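Local coordinates for protein alcohol dehydrogenase (Escherichia coli, PDB 5VM2) that probably acts as a zinc-containing, NAD(H)- or NADP(H)-dependent dehydrogenase of unknown substrate specificity, involved in membrane biogenesis, at residues A177-K189 with K204-V216. Sequence-based numbering, arbitrary orientation.
Sequences AGCIGLMTLQACK and KRLAMAEQLGATV
Gln186 OE1 lies 2.7 Å from a water oxygen, and the same water reaches Leu212 O only weakly. The NE2 end of the amide is held by the carbonyl of Asp310, which orients the group as it borders the isobutyl group of Leu212, with Gln186 NE2 3.5 Å from Leu212 CD1. The preceding residue, Leu185, has CG anti to the backbone N (chi1 158°), which sends CD2 to within 3.4 Å of Ala209 O and sets CD1 against Ala214 N. That carbonyl accepts the 2.9 Å bond from Ala214 N that helps close the Schellman motif at Gly213. Helix segments 179-189 and 204-211 run nearly parallel (16°), their axes 10.2 Å apart at closest approach, successive helices packed on one side of the parallel sheet of a Rossmann fold. Leu182 fills the middle: its side chain crosses that of Met208 at about a right angle, Leu182 CD1 3.6 Å from Met208 CG, and its CD2 abuts Ala209. At the N-terminal end, in a turn consistent with a Rossmann-type GxGxxG motif, the extended Arg205 chain places Gly178 CA 3.4 Å above its guanidinium plane, offset toward the rim. Arg205 CB lies 3.4 Å from Ala177 O, a buried carbonyl with no hydrogen-bond partner in the model. Asp200 accepts from Ala177 N and makes a long, weak ion pair with Arg205.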
ATOM      1  N   ALA A 177       3.215   2.590 -12.837  1.00 30.92           N
ATOM      2  CA  ALA A 177       2.900   3.905 -12.299  1.00 31.09           C
ATOM      3  C   ALA A 177       1.488   3.933 -11.722  1.00 33.07           C
ATOM      4  O   ALA A 177       0.825   4.975 -11.728  1.00 32.72           O
ATOM      5  CB  ALA A 177       3.078   4.986 -13.364  1.00 30.90           C
ATOM      6  N   GLY A 178       1.011   2.784 -11.250  1.00 31.82           N
ATOM      7  CA  GLY A 178      -0.152   2.749 -10.395  1.00 31.75           C
ATOM      8  C   GLY A 178       0.209   3.274  -9.014  1.00 30.68           C
ATOM      9  O   GLY A 178       1.288   3.820  -8.781  1.00 28.17           O
ATOM     10  N   CYS A 179      -0.720   3.081  -8.075  1.00 30.16           N
ATOM     11  CA  CYS A 179      -0.545   3.635  -6.734  1.00 31.26           C
ATOM     12  C   CYS A 179       0.804   3.248  -6.132  1.00 29.73           C
ATOM     13  O   CYS A 179       1.584   4.113  -5.720  1.00 29.67           O
ATOM     14  CB  CYS A 179      -1.685   3.183  -5.821  1.00 32.26           C
ATOM     15  SG  CYS A 179      -1.468   3.738  -4.112  1.00 34.62           S
ATOM     16  N   ILE A 180       1.114   1.951  -6.107  1.00 29.81           N
ATOM     17  CA  ILE A 180       2.338   1.501  -5.452  1.00 31.35           C
ATOM     18  C   ILE A 180       3.581   1.962  -6.208  1.00 27.83           C
ATOM     19  O   ILE A 180       4.615   2.258  -5.594  1.00 26.31           O
ATOM     20  CB  ILE A 180       2.313  -0.027  -5.279  1.00 34.03           C
ATOM     21  CG1 ILE A 180       1.063  -0.448  -4.500  1.00 34.87           C
ATOM     22  CG2 ILE A 180       3.557  -0.482  -4.556  1.00 32.68           C
ATOM     23  CD1 ILE A 180       0.990   0.141  -3.100  1.00 34.29           C
ATOM     24  N   GLY A 181       3.510   2.042  -7.539  1.00 25.39           N
ATOM     25  CA  GLY A 181       4.644   2.549  -8.296  1.00 24.39           C
ATOM     26  C   GLY A 181       4.912   4.019  -8.030  1.00 25.90           C
ATOM     27  O   GLY A 181       6.068   4.450  -7.962  1.00 27.32           O
ATOM     28  N   LEU A 182       3.848   4.807  -7.872  1.00 26.35           N
ATOM     29  CA  LEU A 182       4.006   6.221  -7.554  1.00 23.06           C
ATOM     30  C   LEU A 182       4.494   6.414  -6.125  1.00 23.74           C
ATOM     31  O   LEU A 182       5.308   7.308  -5.859  1.00 24.86           O
ATOM     32  CB  LEU A 182       2.681   6.950  -7.789  1.00 24.62           C
ATOM     33  CG  LEU A 182       2.239   6.898  -9.253  1.00 26.36           C
ATOM     34  CD1 LEU A 182       0.868   7.518  -9.434  1.00 31.21           C
ATOM     35  CD2 LEU A 182       3.271   7.588 -10.135  1.00 28.73           C
ATOM     36  N   MET A 183       4.017   5.582  -5.192  1.00 25.17           N
ATOM     37  CA  MET A 183       4.556   5.605  -3.834  1.00 23.60           C
ATOM     38  C   MET A 183       6.041   5.265  -3.826  1.00 25.26           C
ATOM     39  O   MET A 183       6.826   5.906  -3.120  1.00 24.89           O
ATOM     40  CB  MET A 183       3.797   4.630  -2.935  1.00 21.91           C
ATOM     41  CG  MET A 183       2.336   4.981  -2.696  1.00 25.14           C
ATOM     42  SD  MET A 183       2.092   6.683  -2.178  1.00 27.67           S
ATOM     43  CE  MET A 183       0.373   6.651  -1.658  1.00 27.21           C
ATOM     44  N   THR A 184       6.435   4.243  -4.592  1.00 24.18           N
ATOM     45  CA  THR A 184       7.843   3.860  -4.663  1.00 24.62           C
ATOM     46  C   THR A 184       8.685   4.980  -5.267  1.00 24.41           C
ATOM     47  O   THR A 184       9.789   5.265  -4.788  1.00 25.62           O
ATOM     48  CB  THR A 184       7.992   2.570  -5.472  1.00 26.19           C
ATOM     49  OG1 THR A 184       7.155   1.551  -4.905  1.00 27.26           O
ATOM     50  CG2 THR A 184       9.443   2.092  -5.462  1.00 26.47           C
ATOM     51  N   LEU A 185       8.165   5.639  -6.306  1.00 25.91           N
ATOM     52  CA  LEU A 185       8.848   6.784  -6.908  1.00 26.48           C
ATOM     53  C   LEU A 185       9.134   7.872  -5.877  1.00 27.20           C
ATOM     54  O   LEU A 185      10.268   8.347  -5.750  1.00 28.12           O
ATOM     55  CB  LEU A 185       8.000   7.328  -8.060  1.00 28.05           C
ATOM     56  CG  LEU A 185       8.178   8.764  -8.548  1.00 27.16           C
ATOM     57  CD1 LEU A 185       9.558   8.943  -9.181  1.00 28.68           C
ATOM     58  CD2 LEU A 185       7.050   9.115  -9.534  1.00 25.68           C
ATOM     59  N   GLN A 186       8.112   8.278  -5.124  1.00 25.46           N
ATOM     60  CA  GLN A 186       8.315   9.322  -4.128  1.00 26.09           C
ATOM     61  C   GLN A 186       9.242   8.853  -3.010  1.00 26.01           C
ATOM     62  O   GLN A 186      10.039   9.640  -2.484  1.00 24.80           O
ATOM     63  CB  GLN A 186       6.963   9.774  -3.584  1.00 27.97           C
ATOM     64  CG  GLN A 186       6.068  10.356  -4.668  1.00 28.25           C
ATOM     65  CD  GLN A 186       4.971  11.219  -4.106  1.00 28.89           C
ATOM     66  OE1 GLN A 186       5.206  12.362  -3.731  1.00 29.93           O
ATOM     67  NE2 GLN A 186       3.758  10.678  -4.045  1.00 28.85           N
ATOM     68  N   ALA A 187       9.176   7.569  -2.651  1.00 26.21           N
ATOM     69  CA  ALA A 187      10.119   7.051  -1.663  1.00 26.39           C
ATOM     70  C   ALA A 187      11.549   7.112  -2.188  1.00 27.65           C
ATOM     71  O   ALA A 187      12.463   7.528  -1.467  1.00 26.62           O
ATOM     72  CB  ALA A 187       9.746   5.623  -1.267  1.00 23.34           C
ATOM     73  N   CYS A 188      11.760   6.723  -3.451  1.00 28.48           N
ATOM     74  CA  CYS A 188      13.097   6.816  -4.033  1.00 28.89           C
ATOM     75  C   CYS A 188      13.601   8.254  -4.027  1.00 29.59           C
ATOM     76  O   CYS A 188      14.785   8.503  -3.768  1.00 29.05           O
ATOM     77  CB  CYS A 188      13.103   6.251  -5.453  1.00 27.65           C
ATOM     78  SG  CYS A 188      12.876   4.459  -5.525  1.00 27.74           S
ATOM     79  N   LYS A 189      12.715   9.215  -4.301  1.00 29.98           N
ATOM     80  CA  LYS A 189      13.111  10.620  -4.237  1.00 29.24           C
ATOM     81  C   LYS A 189      13.517  11.015  -2.824  1.00 27.83           C
ATOM     82  O   LYS A 189      14.518  11.717  -2.626  1.00 28.28           O
ATOM     83  CB  LYS A 189      11.967  11.514  -4.716  1.00 33.49           C
ATOM     84  CG  LYS A 189      11.611  11.356  -6.181  1.00 40.23           C
ATOM     85  CD  LYS A 189      11.363  12.712  -6.827  1.00 48.23           C
ATOM     86  CE  LYS A 189      10.089  13.355  -6.297  1.00 51.61           C
ATOM     87  NZ  LYS A 189      10.217  14.834  -6.146  1.00 55.94           N
ATOM     88  N   LYS A 204      -2.227   8.792 -18.457  1.00 47.27           N
ATOM     89  CA  LYS A 204      -2.613   9.517 -17.249  1.00 48.15           C
ATOM     90  C   LYS A 204      -1.714   9.153 -16.072  1.00 44.65           C
ATOM     91  O   LYS A 204      -1.396  10.009 -15.237  1.00 42.08           O
ATOM     92  CB  LYS A 204      -4.075   9.242 -16.903  1.00 52.71           C
ATOM     93  CG  LYS A 204      -5.079   9.684 -17.965  1.00 61.73           C
ATOM     94  CD  LYS A 204      -4.615  10.926 -18.714  1.00 65.17           C
ATOM     95  CE  LYS A 204      -5.295  11.024 -20.071  1.00 69.35           C
ATOM     96  NZ  LYS A 204      -4.693  12.088 -20.921  1.00 69.63           N
ATOM     97  N   ARG A 205      -1.295   7.888 -15.984  1.00 42.90           N
ATOM     98  CA  ARG A 205      -0.386   7.493 -14.914  1.00 40.20           C
ATOM     99  C   ARG A 205       1.008   8.060 -15.143  1.00 38.07           C
ATOM    100  O   ARG A 205       1.692   8.457 -14.189  1.00 35.91           O
ATOM    101  CB  ARG A 205      -0.336   5.968 -14.801  1.00 40.81           C
ATOM    102  CG  ARG A 205      -1.664   5.328 -14.417  1.00 45.12           C
ATOM    103  CD  ARG A 205      -1.497   3.858 -14.047  1.00 48.04           C
ATOM    104  NE  ARG A 205      -2.721   3.306 -13.470  1.00 55.80           N
ATOM    105  CZ  ARG A 205      -2.841   2.061 -13.019  1.00 60.62           C
ATOM    106  NH1 ARG A 205      -1.809   1.229 -13.079  1.00 60.28           N
ATOM    107  NH2 ARG A 205      -3.993   1.645 -12.512  1.00 64.92           N
ATOM    108  N   LEU A 206       1.453   8.100 -16.400  1.00 36.81           N
ATOM    109  CA  LEU A 206       2.762   8.676 -16.688  1.00 37.21           C
ATOM    110  C   LEU A 206       2.765  10.182 -16.479  1.00 35.40           C
ATOM    111  O   LEU A 206       3.788  10.748 -16.072  1.00 36.84           O
ATOM    112  CB  LEU A 206       3.191   8.335 -18.114  1.00 38.88           C
ATOM    113  CG  LEU A 206       3.476   6.848 -18.337  1.00 37.65           C
ATOM    114  CD1 LEU A 206       3.932   6.599 -19.768  1.00 38.15           C
ATOM    115  CD2 LEU A 206       4.505   6.342 -17.338  1.00 34.59           C
ATOM    116  N   ALA A 207       1.641  10.847 -16.750  1.00 35.03           N
ATOM    117  CA  ALA A 207       1.529  12.256 -16.400  1.00 37.74           C
ATOM    118  C   ALA A 207       1.696  12.451 -14.900  1.00 37.73           C
ATOM    119  O   ALA A 207       2.357  13.397 -14.456  1.00 37.03           O
ATOM    120  CB  ALA A 207       0.185  12.813 -16.871  1.00 41.29           C
ATOM    121  N   MET A 208       1.113  11.554 -14.101  1.00 34.75           N
ATOM    122  CA  MET A 208       1.238  11.674 -12.655  1.00 35.21           C
ATOM    123  C   MET A 208       2.648  11.328 -12.193  1.00 32.38           C
ATOM    124  O   MET A 208       3.163  11.937 -11.249  1.00 30.47           O
ATOM    125  CB  MET A 208       0.206  10.786 -11.968  1.00 38.24           C
ATOM    126  CG  MET A 208       0.241  10.870 -10.463  1.00 42.33           C
ATOM    127  SD  MET A 208      -0.949  12.042  -9.816  1.00 54.07           S
ATOM    128  CE  MET A 208       0.144  13.282  -9.177  1.00 51.60           C
ATOM    129  N   ALA A 209       3.291  10.360 -12.852  1.00 29.88           N
ATOM    130  CA  ALA A 209       4.670  10.026 -12.520  1.00 30.88           C
ATOM    131  C   ALA A 209       5.581  11.228 -12.717  1.00 33.81           C
ATOM    132  O   ALA A 209       6.417  11.536 -11.861  1.00 32.37           O
ATOM    133  CB  ALA A 209       5.144   8.846 -13.368  1.00 29.34           C
ATOM    134  N   GLU A 210       5.422  11.920 -13.847  1.00 35.94           N
ATOM    135  CA  GLU A 210       6.214  13.114 -14.121  1.00 41.12           C
ATOM    136  C   GLU A 210       5.906  14.220 -13.119  1.00 39.94           C
ATOM    137  O   GLU A 210       6.813  14.935 -12.678  1.00 40.01           O
ATOM    138  CB  GLU A 210       5.957  13.584 -15.553  1.00 49.23           C
ATOM    139  CG  GLU A 210       6.423  15.004 -15.854  1.00 58.65           C
ATOM    140  CD  GLU A 210       7.928  15.107 -16.038  1.00 63.52           C
ATOM    141  OE1 GLU A 210       8.446  16.245 -16.064  1.00 67.43           O
ATOM    142  OE2 GLU A 210       8.591  14.053 -16.158  1.00 64.64           O
ATOM    143  N   GLN A 211       4.634  14.374 -12.740  1.00 38.32           N
ATOM    144  CA  GLN A 211       4.290  15.370 -11.728  1.00 40.88           C
ATOM    145  C   GLN A 211       4.937  15.035 -10.388  1.00 40.04           C
ATOM    146  O   GLN A 211       5.403  15.928  -9.672  1.00 39.88           O
ATOM    147  CB  GLN A 211       2.771  15.468 -11.577  1.00 43.57           C
ATOM    148  CG  GLN A 211       2.325  16.365 -10.428  1.00 48.46           C
ATOM    149  CD  GLN A 211       0.814  16.482 -10.312  1.00 53.54           C
ATOM    150  OE1 GLN A 211       0.084  16.339 -11.297  1.00 54.05           O
ATOM    151  NE2 GLN A 211       0.336  16.723  -9.097  1.00 56.90           N
ATOM    152  N   LEU A 212       4.976  13.753 -10.037  1.00 36.66           N
ATOM    153  CA  LEU A 212       5.532  13.327  -8.761  1.00 35.99           C
ATOM    154  C   LEU A 212       7.048  13.158  -8.788  1.00 37.66           C
ATOM    155  O   LEU A 212       7.620  12.719  -7.786  1.00 37.63           O
ATOM    156  CB  LEU A 212       4.862  12.026  -8.314  1.00 33.34           C
ATOM    157  CG  LEU A 212       3.403  12.216  -7.897  1.00 36.58           C
ATOM    158  CD1 LEU A 212       2.800  10.921  -7.379  1.00 38.05           C
ATOM    159  CD2 LEU A 212       3.280  13.327  -6.860  1.00 38.98           C
ATOM    160  N   GLY A 213       7.713  13.485  -9.891  1.00 41.53           N
ATOM    161  CA  GLY A 213       9.156  13.613  -9.892  1.00 41.93           C
ATOM    162  C   GLY A 213       9.942  12.601 -10.699  1.00 41.88           C
ATOM    163  O   GLY A 213      11.169  12.547 -10.551  1.00 43.28           O
ATOM    164  N   ALA A 214       9.293  11.799 -11.540  1.00 38.37           N
ATOM    165  CA  ALA A 214      10.029  10.875 -12.392  1.00 36.45           C
ATOM    166  C   ALA A 214      10.976  11.646 -13.303  1.00 35.00           C
ATOM    167  O   ALA A 214      10.595  12.661 -13.890  1.00 34.60           O
ATOM    168  CB  ALA A 214       9.058  10.035 -13.223  1.00 37.13           C
ATOM    169  N   THR A 215      12.223  11.177 -13.401  1.00 33.88           N
ATOM    170  CA  THR A 215      13.183  11.804 -14.310  1.00 36.75           C
ATOM    171  C   THR A 215      12.772  11.605 -15.763  1.00 35.80           C
ATOM    172  O   THR A 215      12.814  12.540 -16.566  1.00 36.30           O
ATOM    173  CB  THR A 215      14.584  11.232 -14.080  1.00 37.91           C
ATOM    174  OG1 THR A 215      14.977  11.445 -12.720  1.00 41.54           O
ATOM    175  CG2 THR A 215      15.595  11.894 -15.006  1.00 40.76           C
ATOM    176  N   VAL A 216      12.422  10.375 -16.129  1.00 36.96           N
ATOM    177  CA  VAL A 216      11.979  10.036 -17.476  1.00 39.30           C
ATOM    178  C   VAL A 216      10.758   9.141 -17.331  1.00 34.80           C
ATOM    179  O   VAL A 216      10.677   8.348 -16.390  1.00 32.84           O
ATOM    180  CB  VAL A 216      13.095   9.330 -18.281  1.00 43.24           C
ATOM    181  CG1 VAL A 216      12.594   8.892 -19.651  1.00 45.51           C
ATOM    182  CG2 VAL A 216      14.314  10.234 -18.428  1.00 45.98           C
TER
HETATM  183  O   HOH W   1       6.754  14.232  -4.905  1.00 55.08           O
HETATM  184  O   HOH W   2       8.029  16.610  -8.079  1.00 61.27           O